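Local coordinates for dihydrolipoyl dehydrogenase (PDB 6UZI), which probably oxidises the dihydrolipoyl groups of its partner proteins with NAD(+), using one bound FAD per subunit and a redox-active disulfide, at residues Ala381-Ser386 against Ile407-Lys412; Asp215-Gly220 against Met238-Ser243. One frame throughout, in Å; residues are numbered along the deposited sequence.

Interaction 1: Ala381-Ser386 against Ile407-Lys412; sequences AYKTGS and ILADEK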
# COMPACT_ATOMS: atom_id res chain seq x y z
N ALA A 381 23.49 20.41 -4.19
CA ALA A 381 22.54 21.37 -3.65
C ALA A 381 21.14 20.77 -3.72
O ALA A 381 20.62 20.51 -4.81
CB ALA A 381 22.61 22.68 -4.43
N TYR A 382 20.50 20.58 -2.56
CA TYR A 382 19.24 19.85 -2.51
C TYR A 382 18.23 20.58 -1.63
O TYR A 382 18.60 21.33 -0.73
CB TYR A 382 19.44 18.41 -2.00
CG TYR A 382 19.92 18.34 -0.57
CD1 TYR A 382 19.01 18.21 0.48
CD2 TYR A 382 21.27 18.43 -0.26
CE1 TYR A 382 19.45 18.15 1.81
CE2 TYR A 382 21.72 18.37 1.06
CZ TYR A 382 20.80 18.23 2.09
OH TYR A 382 21.23 18.18 3.39
N LYS A 383 16.95 20.34 -1.93
CA LYS A 383 15.80 20.75 -1.13
C LYS A 383 15.24 19.54 -0.39
O LYS A 383 15.42 18.40 -0.81
CB LYS A 383 14.69 21.35 -1.99
CG LYS A 383 15.08 22.51 -2.84
CD LYS A 383 13.88 23.03 -3.62
CE LYS A 383 13.44 22.04 -4.71
NZ LYS A 383 12.37 22.61 -5.58
N THR A 384 14.55 19.81 0.72
CA THR A 384 13.89 18.78 1.51
C THR A 384 12.40 19.10 1.63
O THR A 384 12.03 20.24 1.92
CB THR A 384 14.51 18.66 2.90
OG1 THR A 384 15.89 18.29 2.78
CG2 THR A 384 13.78 17.62 3.72
N GLY A 385 11.56 18.10 1.39
CA GLY A 385 10.15 18.19 1.70
C GLY A 385 9.79 17.07 2.67
O GLY A 385 10.37 15.99 2.62
N SER A 386 8.85 17.35 3.56
CA SER A 386 8.57 16.41 4.65
C SER A 386 7.15 16.61 5.15
O SER A 386 6.79 17.71 5.56
CB SER A 386 9.59 16.62 5.77
OG SER A 386 9.53 15.57 6.71
N ILE A 407 11.14 13.75 1.01
CA ILE A 407 11.54 13.82 -0.39
C ILE A 407 12.72 14.77 -0.52
O ILE A 407 12.70 15.87 0.04
CB ILE A 407 10.38 14.27 -1.29
CG1 ILE A 407 9.31 13.18 -1.37
CG2 ILE A 407 10.89 14.63 -2.69
CD1 ILE A 407 8.06 13.60 -2.13
N LEU A 408 13.75 14.34 -1.24
CA LEU A 408 14.91 15.15 -1.57
C LEU A 408 14.86 15.49 -3.05
O LEU A 408 14.66 14.61 -3.89
CB LEU A 408 16.20 14.41 -1.22
CG LEU A 408 16.31 13.94 0.23
CD1 LEU A 408 17.46 12.96 0.40
CD2 LEU A 408 16.49 15.13 1.14
N ALA A 409 15.04 16.78 -3.37
CA ALA A 409 14.96 17.26 -4.74
C ALA A 409 16.13 18.18 -5.05
O ALA A 409 16.62 18.90 -4.18
CB ALA A 409 13.64 18.01 -4.98
N ASP A 410 16.57 18.15 -6.31
CA ASP A 410 17.63 19.06 -6.75
C ASP A 410 17.12 20.49 -6.67
O ASP A 410 16.03 20.80 -7.16
CB ASP A 410 18.08 18.72 -8.18
CG ASP A 410 19.31 19.51 -8.62
OD1 ASP A 410 19.16 20.56 -9.30
OD2 ASP A 410 20.44 19.11 -8.26
N GLU A 411 17.92 21.38 -6.06
CA GLU A 411 17.43 22.73 -5.84
C GLU A 411 17.24 23.50 -7.14
O GLU A 411 16.30 24.30 -7.25
CB GLU A 411 18.39 23.48 -4.91
CG GLU A 411 17.83 24.80 -4.42
CD GLU A 411 18.14 25.96 -5.35
OE1 GLU A 411 19.30 26.05 -5.81
OE2 GLU A 411 17.23 26.77 -5.62
N LYS A 412 18.07 23.25 -8.16
CA LYS A 412 17.96 24.01 -9.40
C LYS A 412 16.89 23.44 -10.32
O LYS A 412 16.09 24.19 -10.89
CB LYS A 412 19.32 24.07 -10.11

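Interaction 2: Asp215-Gly220 against Met238-Ser243; sequences DKIIPG and MKFMLS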
# COMPACT_ATOMS: atom_id res chain seq x y z
N ASP A 215 26.16 3.31 15.76
CA ASP A 215 25.71 4.49 16.50
C ASP A 215 24.27 4.85 16.23
O ASP A 215 23.74 5.75 16.90
CB ASP A 215 26.59 5.69 16.16
CG ASP A 215 28.05 5.45 16.48
OD1 ASP A 215 28.33 4.84 17.53
OD2 ASP A 215 28.91 5.87 15.68
N LYS A 216 23.62 4.18 15.29
CA LYS A 216 22.22 4.39 14.95
C LYS A 216 21.75 3.12 14.26
O LYS A 216 22.55 2.41 13.65
CB LYS A 216 22.02 5.63 14.07
CG LYS A 216 22.94 5.69 12.88
CD LYS A 216 22.83 7.02 12.14
CE LYS A 216 23.57 6.94 10.80
NZ LYS A 216 23.40 8.13 9.90
N ILE A 217 20.45 2.85 14.34
CA ILE A 217 19.93 1.65 13.69
C ILE A 217 19.72 1.91 12.20
O ILE A 217 19.60 3.05 11.76
CB ILE A 217 18.64 1.18 14.38
CG1 ILE A 217 17.51 2.21 14.21
CG2 ILE A 217 18.89 0.92 15.87
CD1 ILE A 217 16.17 1.74 14.73
N ILE A 218 19.64 0.82 11.44
CA ILE A 218 19.59 0.80 9.97
C ILE A 218 20.44 1.93 9.39
O ILE A 218 19.92 2.85 8.74
CB ILE A 218 18.14 0.83 9.44
CG1 ILE A 218 17.31 1.97 10.05
CG2 ILE A 218 17.47 -0.50 9.69
CD1 ILE A 218 16.06 2.30 9.29
N PRO A 219 21.76 1.92 9.63
CA PRO A 219 22.60 3.06 9.25
C PRO A 219 22.78 3.25 7.74
O PRO A 219 23.25 4.32 7.34
CB PRO A 219 23.93 2.75 9.93
CG PRO A 219 23.96 1.26 10.00
CD PRO A 219 22.54 0.85 10.27
N GLY A 220 22.44 2.27 6.92
CA GLY A 220 22.60 2.44 5.49
C GLY A 220 21.49 3.20 4.81
O GLY A 220 21.57 3.48 3.61
N MET A 238 10.72 -1.60 22.58
CA MET A 238 12.06 -2.11 22.33
C MET A 238 13.08 -1.21 23.01
O MET A 238 12.95 0.01 23.04
CB MET A 238 12.33 -2.19 20.82
CG MET A 238 13.42 -3.19 20.44
SD MET A 238 13.53 -3.46 18.66
CE MET A 238 12.06 -4.41 18.31
N LYS A 239 14.11 -1.83 23.58
CA LYS A 239 15.21 -1.12 24.20
C LYS A 239 16.44 -1.19 23.30
O LYS A 239 16.65 -2.17 22.59
CB LYS A 239 15.53 -1.71 25.58
CG LYS A 239 14.40 -1.62 26.61
CD LYS A 239 14.41 -0.28 27.33
CE LYS A 239 13.18 -0.09 28.21
NZ LYS A 239 11.95 0.30 27.43
N PHE A 240 17.24 -0.12 23.32
CA PHE A 240 18.40 -0.01 22.44
C PHE A 240 19.63 0.38 23.25
O PHE A 240 19.62 1.40 23.95
CB PHE A 240 18.17 1.01 21.33
CG PHE A 240 17.15 0.57 20.33
CD1 PHE A 240 15.81 0.89 20.49
CD2 PHE A 240 17.53 -0.16 19.22
CE1 PHE A 240 14.87 0.48 19.57
CE2 PHE A 240 16.60 -0.57 18.30
CZ PHE A 240 15.26 -0.25 18.48
N MET A 241 20.69 -0.41 23.11
CA MET A 241 22.01 -0.16 23.69
C MET A 241 22.97 0.01 22.51
O MET A 241 23.58 -0.95 22.06
CB MET A 241 22.42 -1.28 24.61
CG MET A 241 21.74 -1.23 25.96
SD MET A 241 22.26 -2.59 27.02
CE MET A 241 20.89 -2.70 28.15
N LEU A 242 23.06 1.23 22.00
CA LEU A 242 23.87 1.50 20.82
C LEU A 242 25.31 1.82 21.20
O LEU A 242 25.64 2.03 22.37
CB LEU A 242 23.26 2.66 20.03
CG LEU A 242 21.79 2.54 19.60
CD1 LEU A 242 21.37 3.69 18.69
CD2 LEU A 242 21.54 1.20 18.92
N SER A 243 26.18 1.83 20.18
CA SER A 243 27.61 2.14 20.33
C SER A 243 28.26 1.29 21.42
O SER A 243 29.04 1.78 22.24
CB SER A 243 27.82 3.63 20.62
OG SER A 243 27.24 4.45 19.61

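Interaction 1: Ala381-Ser386 against Ile407-Lys412
The ring of Tyr382 meets Leu408 obliquely, CD1 lying 4.0 Å from Leu408 CD2, and Thr384 OG1 sits at the ring's edge, in its plane. The two segments are neighbouring antiparallel strands in the sheet of the dimerisation domain, and 382-388 is an outermost strand of that sheet within this chain. With chi1 at 64°, the tyrosine ring is held over its own backbone, side by side with Leu408, and helix 372-377 packs on both; Glu372 takes the phenol OH. Thr384 and Leu408 lie on one face of the sheet with the Tyr382 ring beside them, OG1 standing 3.6 Å from Leu408 CD2. Lys383, Ala409 and Ile407 turn to the other face, where Ile407 packs on helix 458-469. Here Lys383 CG meets Glu411 CG at 3.9 Å, the two side chains crossing at about a right angle; the lysine then bends at chi3 (-70°) to pass CE over Ala409 CB at 4.0 Å, and its NZ forms a salt bridge with Asp414. Between the strands, Lys383 and Ala409 exchange two backbone hydrogen bonds, as do Gly385 and Ile407. Beyond Asp410, Glu411 N reaches Ala381 O at 3.1 Å, approaching from above the carbonyl plane.

Interaction 2: Asp215-Gly220 against Met238-Ser243
Between Asp215 and Ile217 the loop runs against Phe240-Ser243 with end-to-end directions 142° apart, and the two segments draw together at one end, where the CA atoms of Asp215 and Ser243 are 4.9 Å apart. The loop has no regular structure; the other segment carries the short strand 239-241, an outermost strand, within this chain, of the parallel sheet in the Rossmann-type domain that probably binds NAD(+). Helix 223-236 links the two in a beta-alpha-beta crossover from strand 207-211. Ile217, Phe240 and Leu242 all point toward the facing segment. Ile217 offers its CG2 branch, which lies 3.7 Å from Phe240 CE2 and meets the ring obliquely, the two side chains crossing at about a right angle. It does so because chi1 of 65° turns CG2 beside the backbone N, anti to the carbonyl carbon. Leu242 splits its two methyls: CD2 touches the same Ile217 CG2 at 4.1 Å, while CD1 rests on the loop backbone, 3.6 Å from Asp215 O. Leu229 and Gln230 of helix 223-236 close in on Ile217, and Leu195 of helix 192-203 packs on Phe240. At the surface end Ser243 OG is modelled too close to Asp215 OD1 for the bond's detail to be trusted. Apolar packing is thus the clearer part of the contact, and the Ser243-Asp215 link at the exposed end probably adds a polar bond.

In the fold
Following the chain from the N terminus, interaction 2 comes first: its loop leaves strand 207-211, helix 223-236 follows, and the contact closes when the chain returns in strand 239-241. That fastens one edge of the parallel sheet in the presumed NAD(+)-binding part. The chain then completes this part, returns to the FAD-binding part with strand 316-318, runs through helix 329-343 and enters the dimerisation domain, where interaction 1 brings strand 404-410 back to strand 382-388 after an excursion through helix 393-398. The two loops stand in series, neither nesting nor crossing. The contacts do not touch, yet Leu408 reaches Asp222, just beyond 215-220, bringing the two parts together there.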